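Local atomic coordinates of malonyl CoA-acyl carrier protein transacylase (PDB entry 4RR5), a protein that catalyses the transfer of the malonyl group from malonyl-CoA to holo-acyl carrier protein, supplying malonyl-ACP for fatty acid biosynthesis. Residues L107-Q112 with Q201-C206; E246-L251 with K273-D278; V15-D20 with E44-D49; N143-L148 with S160-G165; D258-G263 with K282-L287. One frame throughout, in Å; residues are numbered along the deposited sequence.

Contact 1: residues L107-Q112 with Q201-C206; sequences LQLVKQ and QTLTAC
The flat group that takes part is the amide of Gln112, and Thr202 lies off its end, close to the amide plane and not over a face. Gln112 NE2 donates to Thr202 OG1 at 3.0 Å, with an angle of 153° at the hydrogen. Beside this bond, Gln112 OE1 rests 3.3 Å from the methyl Thr202 CG2. The Gln112 side chain runs straight across the gap, with CG anti to the backbone N (chi1 180°) and an extended chain beyond. An alanine at the position of Gln112 removes the amide, and Thr202 OG1 would probably lose this donor while a gap opened between the helices. Next to the polar pair the contact is apolar. Leu109 reaches over with both methyls. Its CD2 lies 3.8 Å from Leu203 CD2, the two side chains crossing near a right angle. Leu109 CD1 also comes to 4.3 Å from Cys206 SG, just past the end of the second helix. The contact thus joins helix 103-119 to the end of helix 193-204. Tyr92 of helix 90-97 touches both leucines, and helix 227-235 packs on Leu203.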
# COMPACT_ATOMS: atom_id res chain seq x y z
N LEU A 107 10.73 -6.89 5.92
CA LEU A 107 10.27 -6.34 7.18
C LEU A 107 11.24 -5.27 7.66
O LEU A 107 10.82 -4.22 8.14
CB LEU A 107 10.10 -7.45 8.23
CG LEU A 107 9.51 -7.01 9.58
CD1 LEU A 107 8.31 -6.08 9.38
CD2 LEU A 107 9.08 -8.23 10.36
N GLN A 108 12.54 -5.52 7.52
CA GLN A 108 13.52 -4.52 7.93
C GLN A 108 13.36 -3.22 7.10
O GLN A 108 13.40 -2.12 7.66
CB GLN A 108 14.94 -5.06 7.81
CG GLN A 108 15.99 -4.18 8.51
CD GLN A 108 15.69 -3.90 10.00
OE1 GLN A 108 15.77 -2.75 10.46
NE2 GLN A 108 15.37 -4.94 10.76
N LEU A 109 13.15 -3.36 5.79
CA LEU A 109 12.86 -2.19 4.95
C LEU A 109 11.61 -1.45 5.40
O LEU A 109 11.62 -0.22 5.54
CB LEU A 109 12.70 -2.62 3.49
CG LEU A 109 14.01 -3.10 2.86
CD1 LEU A 109 13.76 -3.74 1.52
CD2 LEU A 109 14.95 -1.91 2.73
N VAL A 110 10.53 -2.19 5.64
CA VAL A 110 9.28 -1.58 6.05
C VAL A 110 9.45 -0.85 7.38
O VAL A 110 8.96 0.27 7.57
CB VAL A 110 8.20 -2.63 6.14
CG1 VAL A 110 7.01 -2.10 6.94
CG2 VAL A 110 7.79 -3.06 4.74
N LYS A 111 10.18 -1.49 8.29
CA LYS A 111 10.43 -0.92 9.61
C LYS A 111 11.12 0.43 9.49
O LYS A 111 10.73 1.40 10.14
CB LYS A 111 11.26 -1.88 10.44
CG LYS A 111 11.61 -1.44 11.84
CD LYS A 111 12.40 -2.59 12.48
CE LYS A 111 12.69 -2.35 13.95
NZ LYS A 111 13.69 -1.27 14.10
N GLN A 112 12.14 0.49 8.65
CA GLN A 112 12.88 1.73 8.47
C GLN A 112 12.02 2.74 7.75
O GLN A 112 11.94 3.90 8.16
CB GLN A 112 14.18 1.50 7.71
CG GLN A 112 14.99 2.77 7.49
CD GLN A 112 16.36 2.50 6.89
OE1 GLN A 112 16.82 1.36 6.89
NE2 GLN A 112 17.01 3.55 6.37
N GLN A 201 19.47 5.43 0.26
CA GLN A 201 20.81 4.91 0.48
C GLN A 201 20.72 3.46 0.98
O GLN A 201 21.35 2.57 0.43
CB GLN A 201 21.59 5.80 1.47
CG GLN A 201 22.42 6.91 0.79
CD GLN A 201 22.75 8.10 1.71
OE1 GLN A 201 22.73 8.00 2.94
NE2 GLN A 201 23.06 9.25 1.10
N THR A 202 19.90 3.23 2.00
CA THR A 202 19.62 1.88 2.49
C THR A 202 19.08 0.93 1.40
O THR A 202 19.51 -0.23 1.28
CB THR A 202 18.62 1.92 3.67
OG1 THR A 202 19.28 2.38 4.85
CG2 THR A 202 18.01 0.53 3.92
N LEU A 203 18.12 1.43 0.62
CA LEU A 203 17.47 0.60 -0.39
C LEU A 203 18.41 0.15 -1.50
O LEU A 203 18.38 -1.02 -1.89
CB LEU A 203 16.27 1.33 -0.99
CG LEU A 203 14.88 0.85 -0.55
CD1 LEU A 203 13.76 1.63 -1.26
CD2 LEU A 203 14.72 -0.63 -0.79
N THR A 204 19.22 1.06 -2.03
CA THR A 204 20.13 0.72 -3.13
C THR A 204 21.16 -0.36 -2.77
O THR A 204 21.60 -1.09 -3.66
CB THR A 204 20.89 1.97 -3.67
OG1 THR A 204 20.97 2.97 -2.65
CG2 THR A 204 20.18 2.57 -4.88
N ALA A 205 21.53 -0.48 -1.49
CA ALA A 205 22.51 -1.48 -1.03
C ALA A 205 21.90 -2.86 -0.89
O ALA A 205 22.57 -3.82 -0.52
CB ALA A 205 23.11 -1.06 0.30
N CYS A 206 20.61 -2.94 -1.17
CA CYS A 206 19.88 -4.17 -0.99
C CYS A 206 19.76 -4.84 -2.34
O CYS A 206 19.32 -4.21 -3.30
CB CYS A 206 18.50 -3.87 -0.36
SG CYS A 206 17.46 -5.31 -0.11

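Contact 2: residues E246-L251 with K273-D278; sequences ETMVNL and KRTCPD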
# COMPACT_ATOMS: atom_id res chain seq x y z
N GLU A 246 -4.57 3.68 -12.57
CA GLU A 246 -3.88 3.13 -13.74
C GLU A 246 -3.41 1.72 -13.49
O GLU A 246 -3.19 0.95 -14.43
CB GLU A 246 -2.68 4.01 -14.12
CG GLU A 246 -3.03 5.38 -14.69
CD GLU A 246 -1.80 6.26 -14.83
OE1 GLU A 246 -1.42 6.92 -13.84
OE2 GLU A 246 -1.20 6.30 -15.92
N THR A 247 -3.22 1.37 -12.23
CA THR A 247 -2.76 0.02 -11.92
C THR A 247 -3.86 -0.96 -12.28
O THR A 247 -3.61 -1.97 -12.95
CB THR A 247 -2.37 -0.11 -10.45
OG1 THR A 247 -1.21 0.70 -10.22
CG2 THR A 247 -2.04 -1.54 -10.14
N MET A 248 -5.08 -0.63 -11.88
CA MET A 248 -6.25 -1.47 -12.13
C MET A 248 -6.59 -1.59 -13.62
O MET A 248 -6.92 -2.67 -14.11
CB MET A 248 -7.44 -0.94 -11.34
CG MET A 248 -7.24 -1.08 -9.85
SD MET A 248 -8.55 -0.40 -8.86
CE MET A 248 -8.37 1.35 -9.25
N VAL A 249 -6.51 -0.47 -14.33
CA VAL A 249 -6.77 -0.46 -15.77
C VAL A 249 -5.75 -1.33 -16.50
O VAL A 249 -6.12 -2.09 -17.41
CB VAL A 249 -6.72 0.96 -16.35
CG1 VAL A 249 -7.05 0.93 -17.83
CG2 VAL A 249 -7.67 1.88 -15.61
N ASN A 250 -4.48 -1.22 -16.12
CA ASN A 250 -3.41 -2.01 -16.72
C ASN A 250 -3.62 -3.49 -16.51
O ASN A 250 -3.33 -4.31 -17.39
CB ASN A 250 -2.06 -1.62 -16.15
CG ASN A 250 -1.60 -0.26 -16.63
OD1 ASN A 250 -2.39 0.50 -17.19
ND2 ASN A 250 -0.33 0.05 -16.41
N LEU A 251 -4.13 -3.82 -15.33
CA LEU A 251 -4.42 -5.20 -14.97
C LEU A 251 -5.48 -5.75 -15.89
O LEU A 251 -5.23 -6.72 -16.61
CB LEU A 251 -4.90 -5.28 -13.52
CG LEU A 251 -3.82 -5.18 -12.45
CD1 LEU A 251 -4.45 -5.35 -11.07
CD2 LEU A 251 -2.73 -6.21 -12.70
N LYS A 273 -14.22 -1.64 -7.95
CA LYS A 273 -15.62 -1.66 -8.32
C LYS A 273 -15.89 -0.56 -9.33
O LYS A 273 -16.33 -0.81 -10.45
CB LYS A 273 -16.52 -1.49 -7.10
CG LYS A 273 -16.74 -2.76 -6.30
CD LYS A 273 -17.81 -2.56 -5.24
CE LYS A 273 -17.97 -3.81 -4.37
NZ LYS A 273 -19.14 -3.68 -3.47
N ARG A 274 -15.58 0.67 -8.92
CA ARG A 274 -15.85 1.85 -9.71
C ARG A 274 -14.73 2.21 -10.68
O ARG A 274 -14.58 3.38 -11.04
CB ARG A 274 -16.13 3.03 -8.78
CG ARG A 274 -17.21 2.72 -7.75
CD ARG A 274 -17.28 3.75 -6.63
NE ARG A 274 -18.37 3.41 -5.72
CZ ARG A 274 -19.59 3.92 -5.79
NH1 ARG A 274 -19.89 4.82 -6.72
NH2 ARG A 274 -20.52 3.53 -4.92
N THR A 275 -13.94 1.21 -11.11
CA THR A 275 -12.87 1.45 -12.09
C THR A 275 -12.81 0.38 -13.17
O THR A 275 -12.75 0.70 -14.36
CB THR A 275 -11.49 1.54 -11.41
OG1 THR A 275 -11.43 2.72 -10.61
CG2 THR A 275 -10.38 1.58 -12.47
N CYS A 276 -12.78 -0.88 -12.75
CA CYS A 276 -12.90 -2.00 -13.67
C CYS A 276 -13.93 -2.99 -13.13
O CYS A 276 -13.57 -4.01 -12.55
CB CYS A 276 -11.55 -2.69 -13.88
SG CYS A 276 -10.29 -1.58 -14.46
N PRO A 277 -15.22 -2.68 -13.33
CA PRO A 277 -16.33 -3.38 -12.66
C PRO A 277 -16.66 -4.74 -13.29
O PRO A 277 -17.54 -5.44 -12.79
CB PRO A 277 -17.50 -2.40 -12.81
CG PRO A 277 -17.21 -1.68 -14.09
CD PRO A 277 -15.70 -1.68 -14.31
N ASP A 278 -15.96 -5.09 -14.37
CA ASP A 278 -16.12 -6.40 -14.98
C ASP A 278 -15.10 -7.40 -14.42
O ASP A 278 -15.02 -8.55 -14.87
CB ASP A 278 -16.00 -6.32 -16.51
CG ASP A 278 -14.69 -5.70 -16.98
OD1 ASP A 278 -14.17 -4.77 -16.30
OD2 ASP A 278 -14.18 -6.14 -18.05
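Thr275 is the first residue of 273-278 to touch helix 244-254, and its partner is the tip of Met248. Helix 267-273 has ended just before it, and Arg274, already out of helical geometry, makes a salt bridge with Glu155. Met248 crosses the Thr275 side chain at about a right angle. The chain of Met248 bends at its last torsion (chi3 -66°), which brings the methyl CE round onto the threonine. Met248 CE lies 3.6 Å from Thr275 OG1 and 3.8 Å from Thr275 CG2. The hydroxyl also has a weak hydrogen bond to Leu271 O, one turn back in the helix it follows. The methyl Thr275 CG2 meets side-chain carbons of the helix. It sits 4.0 Å from Met248 CB and 4.2 Å from Val249 CG2. The loop that carries these atoms belongs to a beta-alpha-beta unit: it leads from helix 267-273 into strand 280-284. Helix 244-254 comes just before the first strand of the same unit, strand 258-262, and Tyr259 of that strand packs on Met248. Cys276 follows. Cys276 SG stands anti to the carbonyl carbon (chi1 -56°) and points at the helix backbone between Met248 and Val249. SG is 3.6 Å from Met248 O, 3.9 Å from Val249 CA and 4.3 Å from Met248 CB.

Contact 3: residues V15-D20 with E44-D49; sequences VGMGVD and EKCQGD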
# COMPACT_ATOMS: atom_id res chain seq x y z
N VAL A 15 -8.52 -3.24 14.16
CA VAL A 15 -8.16 -3.95 15.38
C VAL A 15 -8.56 -5.42 15.23
O VAL A 15 -9.64 -5.72 14.76
CB VAL A 15 -8.83 -3.31 16.63
CG1 VAL A 15 -8.71 -4.22 17.86
CG2 VAL A 15 -8.24 -1.93 16.92
N GLY A 16 -7.66 -6.32 15.59
CA GLY A 16 -7.95 -7.73 15.50
C GLY A 16 -7.49 -8.34 14.20
O GLY A 16 -7.53 -9.56 14.05
N MET A 17 -7.05 -7.52 13.26
CA MET A 17 -6.58 -8.06 11.98
C MET A 17 -5.44 -9.04 12.21
O MET A 17 -4.61 -8.85 13.12
CB MET A 17 -6.14 -6.94 11.04
CG MET A 17 -4.86 -6.23 11.44
SD MET A 17 -4.49 -4.83 10.38
CE MET A 17 -2.76 -4.57 10.77
N GLY A 18 -5.43 -10.11 11.43
CA GLY A 18 -4.36 -11.08 11.47
C GLY A 18 -4.44 -12.05 12.63
O GLY A 18 -3.78 -13.08 12.62
N VAL A 19 -5.26 -11.73 13.64
CA VAL A 19 -5.19 -12.50 14.88
C VAL A 19 -5.74 -13.91 14.71
O VAL A 19 -5.20 -14.85 15.28
CB VAL A 19 -5.92 -11.80 16.00
CG1 VAL A 19 -5.83 -12.64 17.24
CG2 VAL A 19 -5.28 -10.46 16.25
N ASP A 20 -6.76 -14.07 13.88
CA ASP A 20 -7.29 -15.41 13.63
C ASP A 20 -6.33 -16.28 12.82
O ASP A 20 -6.52 -17.49 12.74
CB ASP A 20 -8.62 -15.35 12.89
CG ASP A 20 -8.48 -14.71 11.53
OD1 ASP A 20 -7.75 -13.70 11.44
OD2 ASP A 20 -9.07 -15.21 10.55
N GLU A 44 0.21 -8.85 19.28
CA GLU A 44 -0.16 -8.02 20.42
C GLU A 44 -0.58 -6.64 19.97
O GLU A 44 -1.60 -6.13 20.41
CB GLU A 44 1.00 -7.93 21.42
CG GLU A 44 1.34 -9.25 22.17
CD GLU A 44 0.30 -9.64 23.23
OE1 GLU A 44 -0.19 -8.75 23.96
OE2 GLU A 44 -0.03 -10.84 23.33
N LYS A 45 0.19 -6.05 19.07
CA LYS A 45 -0.06 -4.68 18.62
C LYS A 45 -1.36 -4.55 17.81
O LYS A 45 -2.02 -3.53 17.86
CB LYS A 45 1.15 -4.19 17.81
CG LYS A 45 1.10 -2.72 17.37
CD LYS A 45 1.00 -1.74 18.54
CE LYS A 45 2.13 -1.96 19.56
NZ LYS A 45 3.50 -1.76 18.98
N CYS A 46 -1.73 -5.60 17.09
CA CYS A 46 -2.96 -5.57 16.31
C CYS A 46 -4.21 -5.67 17.19
O CYS A 46 -5.33 -5.45 16.74
CB CYS A 46 -2.98 -6.71 15.28
SG CYS A 46 -1.92 -6.44 13.83
N GLN A 47 -4.01 -6.02 18.46
CA GLN A 47 -5.13 -6.17 19.37
C GLN A 47 -5.19 -5.02 20.35
O GLN A 47 -5.92 -5.07 21.34
CB GLN A 47 -5.02 -7.48 20.12
CG GLN A 47 -5.25 -8.67 19.27
CD GLN A 47 -5.20 -9.92 20.10
OE1 GLN A 47 -4.12 -10.43 20.40
NE2 GLN A 47 -6.36 -10.40 20.52
N GLY A 48 -4.39 -4.00 20.07
CA GLY A 48 -4.31 -2.85 20.94
C GLY A 48 -5.29 -1.75 20.59
O GLY A 48 -6.25 -1.94 19.86
N ASP A 49 -5.04 -0.58 21.15
CA ASP A 49 -5.83 0.59 20.89
C ASP A 49 -5.87 0.93 19.40
O ASP A 49 -4.87 0.81 18.70
CB ASP A 49 -5.27 1.77 21.68
CG ASP A 49 -6.24 2.89 21.78
OD1 ASP A 49 -6.32 3.69 20.81
OD2 ASP A 49 -6.94 2.98 22.82
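Gln47 lies across Val19 at about a right angle. Its CB points away from 15-20, but CG stands anti to the carbonyl carbon (chi1 -70°) with an extended chain beyond, which carries it back over Val19. Gln47 CG is 3.5 Å from Val19 CG2. Gln47 CD sits near both valine methyls, 3.9 Å from Val19 CG2. At the tip, Gln47 NE2 is 4.0 Å from Val19 CG1. CG and the amide thus both pack on the valine methyls. Gly16 N donates to Cys46 O at 2.7 Å in a nearly straight bond (171°). Val15 CA makes a CA-H...O contact with the same oxygen. A side chain at Gly16 would run into the carbonyl O of Val15. Deeper in, Cys46 SG lies 3.7 Å from Met17 CE, and Cys46 CB is 3.4 Å from Met17 O. Met17 goes on to pack against helix 56-76. Val15 CG2 rests 3.6 Å from Gly48 O. The contact ties the loop after strand 3-7 to the end of helix 42-46. One hydrogen bond is joined by C-H approaches to carbonyl oxygens and by van der Waals packing, so the join rests mainly on backbone and shape, not on charge.

Contact 4: residues N143-L148 with S160-G165; sequences NTEVVL and SGTVAG
Val147 and Ser160 form an antiparallel hydrogen-bonded pair, with Val147 N to Ser160 O and Ser160 N to Val147 O both 2.8 Å, Val146 and Gly161 make the next, non-hydrogen-bonded pair, and Thr162 N then donates to Glu145 O at 3.0 Å. Among the side chains, Thr162 lies against the base of Glu145: Thr162 OG1 is 3.3 Å from Glu145 CB. That hydroxyl stands between the backbone N and the carbonyl carbon (chi1 65°). From there it accepts from Gly165 N at 3.1 Å and caps the start of helix 163-171. With a valine in place of Thr162, the N-H of Gly165 would probably be left without its capping acceptor. Val146 CG2 packs against the first turn of the same helix, a tight 3.2 Å from Gly165 C. Gly161 has its CA 3.2 Å from Glu145 O, and a CB there would clash with that oxygen. Ser160 OG is bonded to Phe187 O. Its side chain lies about 6 Å from that of His188, a likely catalytic residue by similarity. The hairpin of strands 146-153 and 156-161 belongs to a mixed sheet, consistent with the ferredoxin-like subdomain of FabD enzymes. Gly161 continues that sheet through backbone bonds to Met124 of strand 124-129, and helix 163-171 packs on Val146 through Val166 and Ile169.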
# COMPACT_ATOMS: atom_id res chain seq x y z
N ASN A 143 0.53 24.99 -7.94
CA ASN A 143 0.46 24.89 -6.49
C ASN A 143 1.71 24.22 -5.92
O ASN A 143 1.91 23.02 -6.02
CB ASN A 143 -0.79 24.15 -6.04
CG ASN A 143 -1.42 24.79 -4.81
OD1 ASN A 143 -0.77 24.97 -3.79
ND2 ASN A 143 -2.69 25.16 -4.91
N THR A 144 2.55 25.06 -5.32
CA THR A 144 3.83 24.65 -4.78
C THR A 144 3.68 23.92 -3.45
O THR A 144 4.59 23.24 -3.00
CB THR A 144 4.77 25.87 -4.57
OG1 THR A 144 4.12 26.85 -3.75
CG2 THR A 144 5.14 26.51 -5.92
N GLU A 145 2.52 24.06 -2.82
CA GLU A 145 2.37 23.52 -1.47
C GLU A 145 1.46 22.28 -1.44
O GLU A 145 1.40 21.61 -0.41
CB GLU A 145 1.83 24.58 -0.49
CG GLU A 145 2.44 26.00 -0.55
CD GLU A 145 3.97 26.05 -0.69
OE1 GLU A 145 4.69 25.38 0.11
OE2 GLU A 145 4.45 26.79 -1.58
N VAL A 146 0.77 21.99 -2.54
CA VAL A 146 -0.12 20.82 -2.61
C VAL A 146 0.02 20.02 -3.92
O VAL A 146 -0.01 20.58 -5.01
CB VAL A 146 -1.61 21.23 -2.44
CG1 VAL A 146 -2.52 20.01 -2.55
CG2 VAL A 146 -1.82 21.88 -1.11
N VAL A 147 0.16 18.71 -3.79
CA VAL A 147 0.32 17.82 -4.94
C VAL A 147 -0.64 16.62 -4.85
O VAL A 147 -1.24 16.37 -3.81
CB VAL A 147 1.78 17.31 -5.04
CG1 VAL A 147 2.02 16.15 -4.09
CG2 VAL A 147 2.12 16.92 -6.48
N LEU A 148 -0.80 15.91 -5.96
CA LEU A 148 -1.62 14.71 -5.97
C LEU A 148 -0.76 13.51 -5.57
O LEU A 148 0.28 13.25 -6.17
CB LEU A 148 -2.25 14.50 -7.35
CG LEU A 148 -3.46 13.56 -7.35
CD1 LEU A 148 -4.58 14.10 -8.21
CD2 LEU A 148 -3.04 12.20 -7.85
N SER A 160 -1.74 15.93 -1.12
CA SER A 160 -0.72 15.93 -0.08
C SER A 160 0.00 17.27 -0.04
O SER A 160 0.20 17.90 -1.08
CB SER A 160 0.28 14.79 -0.31
OG SER A 160 1.26 14.71 0.72
N GLY A 161 0.41 17.71 1.14
CA GLY A 161 1.18 18.93 1.24
C GLY A 161 1.06 19.66 2.56
O GLY A 161 0.80 19.05 3.60
N THR A 162 1.27 20.97 2.50
CA THR A 162 1.22 21.81 3.70
C THR A 162 -0.20 21.79 4.27
O THR A 162 -1.17 21.60 3.53
CB THR A 162 1.65 23.27 3.40
OG1 THR A 162 0.73 23.88 2.49
CG2 THR A 162 3.05 23.29 2.80
N VAL A 163 -0.31 21.97 5.59
CA VAL A 163 -1.62 22.01 6.24
C VAL A 163 -2.49 23.10 5.64
O VAL A 163 -3.63 22.85 5.21
CB VAL A 163 -1.51 22.24 7.76
CG1 VAL A 163 -2.90 22.44 8.36
CG2 VAL A 163 -0.78 21.07 8.43
N ALA A 164 -1.95 24.32 5.61
CA ALA A 164 -2.62 25.47 5.03
C ALA A 164 -3.10 25.19 3.60
O ALA A 164 -4.28 25.40 3.29
CB ALA A 164 -1.70 26.68 5.05
N GLY A 165 -2.20 24.70 2.75
CA GLY A 165 -2.52 24.43 1.35
C GLY A 165 -3.59 23.38 1.10
O GLY A 165 -4.41 23.53 0.17

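Contact 5: residues D258-G263 with K282-L287; sequences DYWEVG and KNIGQL
Strands 258-262 and 280-284 are the two parallel strands of a beta-alpha-beta unit, joined by helix 267-273. Trp260 pairs with Lys282 and Glu261 with Asn283. Lys282 N donates to Tyr259 O at 3.2 Å, Glu261 N to Lys282 O at 2.8 Å, and Ile284 N to Glu261 O at 2.8 Å. A further, more bent hydrogen bond runs from Gly263 N to Ile284 O at 3.0 Å, with the donor above the carbonyl plane. On the side of the sheet that carries Trp260, the aliphatic chain of Lys282 lies over one face of the indole. Lys282 CD is 3.5 Å from the centroid of the Trp260 five-membered ring, a CH-pi contact. Both side chains point the same way, and the lysine chain bends at the CG-CD bond (chi3 79°). Lys282 CG is tight against Trp260 NE1 at 3.1 Å. Ile284 CD1 comes obliquely to the same ring, 3.5 Å from Trp260 CE3. Trp5 of strand 3-7 also meets the indole, with the ring planes nearly parallel. On the other side of the sheet, Glu261 and Asn283 cross with their flat groups turned 63° apart. Both look to the connecting helix. Glu261 accepts from the backbone N of Leu268 and Thr269, and Asn283 ND2 bonds to Thr269 OG1. The first turn of the helix would probably favour the negative charge of Glu261. Such a crossover at the edge of a parallel sheet is typical of the alpha/beta core of FabD-type acyltransferases.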
# COMPACT_ATOMS: atom_id res chain seq x y z
N ASP A 258 -9.45 -11.79 -12.68
CA ASP A 258 -9.79 -11.77 -11.26
C ASP A 258 -8.80 -10.94 -10.46
O ASP A 258 -7.62 -10.86 -10.79
CB ASP A 258 -9.84 -13.18 -10.69
CG ASP A 258 -10.80 -14.08 -11.42
OD1 ASP A 258 -10.39 -14.65 -12.46
OD2 ASP A 258 -11.95 -14.21 -10.97
N TYR A 259 -9.31 -10.41 -9.36
CA TYR A 259 -8.64 -9.38 -8.59
C TYR A 259 -8.84 -9.68 -7.11
O TYR A 259 -9.96 -9.56 -6.60
CB TYR A 259 -9.23 -8.04 -8.99
CG TYR A 259 -8.75 -6.77 -8.32
CD1 TYR A 259 -7.72 -6.02 -8.88
CD2 TYR A 259 -9.40 -6.25 -7.20
CE1 TYR A 259 -7.32 -4.82 -8.32
CE2 TYR A 259 -9.00 -5.06 -6.62
CZ TYR A 259 -7.96 -4.35 -7.19
OH TYR A 259 -7.55 -3.16 -6.66
N TRP A 260 -7.77 -10.10 -6.43
CA TRP A 260 -7.88 -10.52 -5.03
C TRP A 260 -7.15 -9.56 -4.11
O TRP A 260 -5.94 -9.40 -4.22
CB TRP A 260 -7.30 -11.92 -4.83
CG TRP A 260 -8.04 -13.01 -5.53
CD1 TRP A 260 -9.10 -12.88 -6.39
CD2 TRP A 260 -7.76 -14.41 -5.45
NE1 TRP A 260 -9.50 -14.11 -6.84
CE2 TRP A 260 -8.69 -15.07 -6.28
CE3 TRP A 260 -6.82 -15.17 -4.75
CZ2 TRP A 260 -8.70 -16.46 -6.43
CZ3 TRP A 260 -6.84 -16.54 -4.89
CH2 TRP A 260 -7.77 -17.17 -5.73
N GLU A 261 -7.90 -8.93 -3.22
CA GLU A 261 -7.30 -8.07 -2.22
C GLU A 261 -6.82 -8.95 -1.09
O GLU A 261 -7.63 -9.54 -0.37
CB GLU A 261 -8.29 -7.04 -1.70
CG GLU A 261 -7.61 -5.89 -0.97
CD GLU A 261 -8.60 -4.83 -0.53
OE1 GLU A 261 -9.79 -4.91 -0.93
OE2 GLU A 261 -8.19 -3.91 0.22
N VAL A 262 -5.51 -9.05 -0.94
CA VAL A 262 -4.89 -9.91 0.05
C VAL A 262 -4.46 -9.06 1.24
O VAL A 262 -3.36 -8.50 1.25
CB VAL A 262 -3.70 -10.66 -0.56
CG1 VAL A 262 -3.06 -11.58 0.45
CG2 VAL A 262 -4.16 -11.45 -1.80
N GLY A 263 -5.35 -8.94 2.22
CA GLY A 263 -5.13 -8.10 3.38
C GLY A 263 -6.46 -7.71 4.00
O GLY A 263 -7.51 -8.06 3.48
N LYS A 282 -12.27 -10.82 -4.86
CA LYS A 282 -12.30 -11.45 -3.54
C LYS A 282 -11.49 -10.65 -2.53
O LYS A 282 -10.51 -9.99 -2.87
CB LYS A 282 -11.78 -12.89 -3.58
CG LYS A 282 -11.86 -13.58 -4.91
CD LYS A 282 -11.59 -15.08 -4.75
CE LYS A 282 -12.81 -15.81 -4.23
NZ LYS A 282 -13.94 -15.75 -5.21
N ASN A 283 -11.93 -10.72 -1.28
CA ASN A 283 -11.22 -10.12 -0.17
C ASN A 283 -10.70 -11.20 0.77
O ASN A 283 -11.47 -11.81 1.52
CB ASN A 283 -12.12 -9.15 0.57
CG ASN A 283 -12.52 -8.00 -0.28
OD1 ASN A 283 -13.64 -7.93 -0.79
ND2 ASN A 283 -11.58 -7.08 -0.49
N ILE A 284 -9.39 -11.42 0.72
CA ILE A 284 -8.75 -12.44 1.54
C ILE A 284 -7.90 -11.83 2.67
O ILE A 284 -6.71 -11.57 2.49
CB ILE A 284 -7.88 -13.34 0.68
CG1 ILE A 284 -8.74 -13.90 -0.46
CG2 ILE A 284 -7.27 -14.46 1.52
CD1 ILE A 284 -8.10 -13.80 -1.80
N GLY A 285 -8.53 -11.62 3.82
CA GLY A 285 -7.86 -11.02 4.96
C GLY A 285 -8.18 -11.71 6.27
O GLY A 285 -7.78 -11.25 7.35
N GLN A 286 -8.91 -12.81 6.18
CA GLN A 286 -9.25 -13.62 7.36
C GLN A 286 -9.21 -15.07 6.99
O GLN A 286 -9.43 -15.43 5.83
CB GLN A 286 -10.64 -13.29 7.91
CG GLN A 286 -10.71 -12.00 8.65
CD GLN A 286 -12.13 -11.64 9.00
OE1 GLN A 286 -13.07 -12.24 8.48
NE2 GLN A 286 -12.30 -10.68 9.91
N LEU A 287 -8.94 -15.89 8.00
CA LEU A 287 -9.00 -17.34 7.87
C LEU A 287 -10.31 -17.80 7.21
O LEU A 287 -10.30 -18.68 6.34
CB LEU A 287 -8.83 -17.99 9.25
CG LEU A 287 -8.25 -19.39 9.23
CD1 LEU A 287 -6.96 -19.40 8.39
CD2 LEU A 287 -7.98 -19.87 10.64

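How the contacts relate
Along the chain contact 3 closes first. Contact 1 follows, with contact 4 nested inside its loop. Contacts 2 and 5 come last, and their segments alternate. These two are the closest pair, with centres 16 Å apart, and they touch where Leu251 of helix 244-254 packs on Tyr259. Contacts 3 and 5 also touch, through a probable hydrogen bond from Leu287 N to Asp20 OD2 at 2.6 Å. That touch brings an N-terminal loop to the C-terminal end. Contact 4 sits in the mixed sheet and contact 5 in the parallel sheet, on opposite sides of the chain's centre, with centres about 33 Å apart. Contact 1 joins helices about 10 Å from contact 3 at nearest atoms. All five lie in one acyltransferase domain.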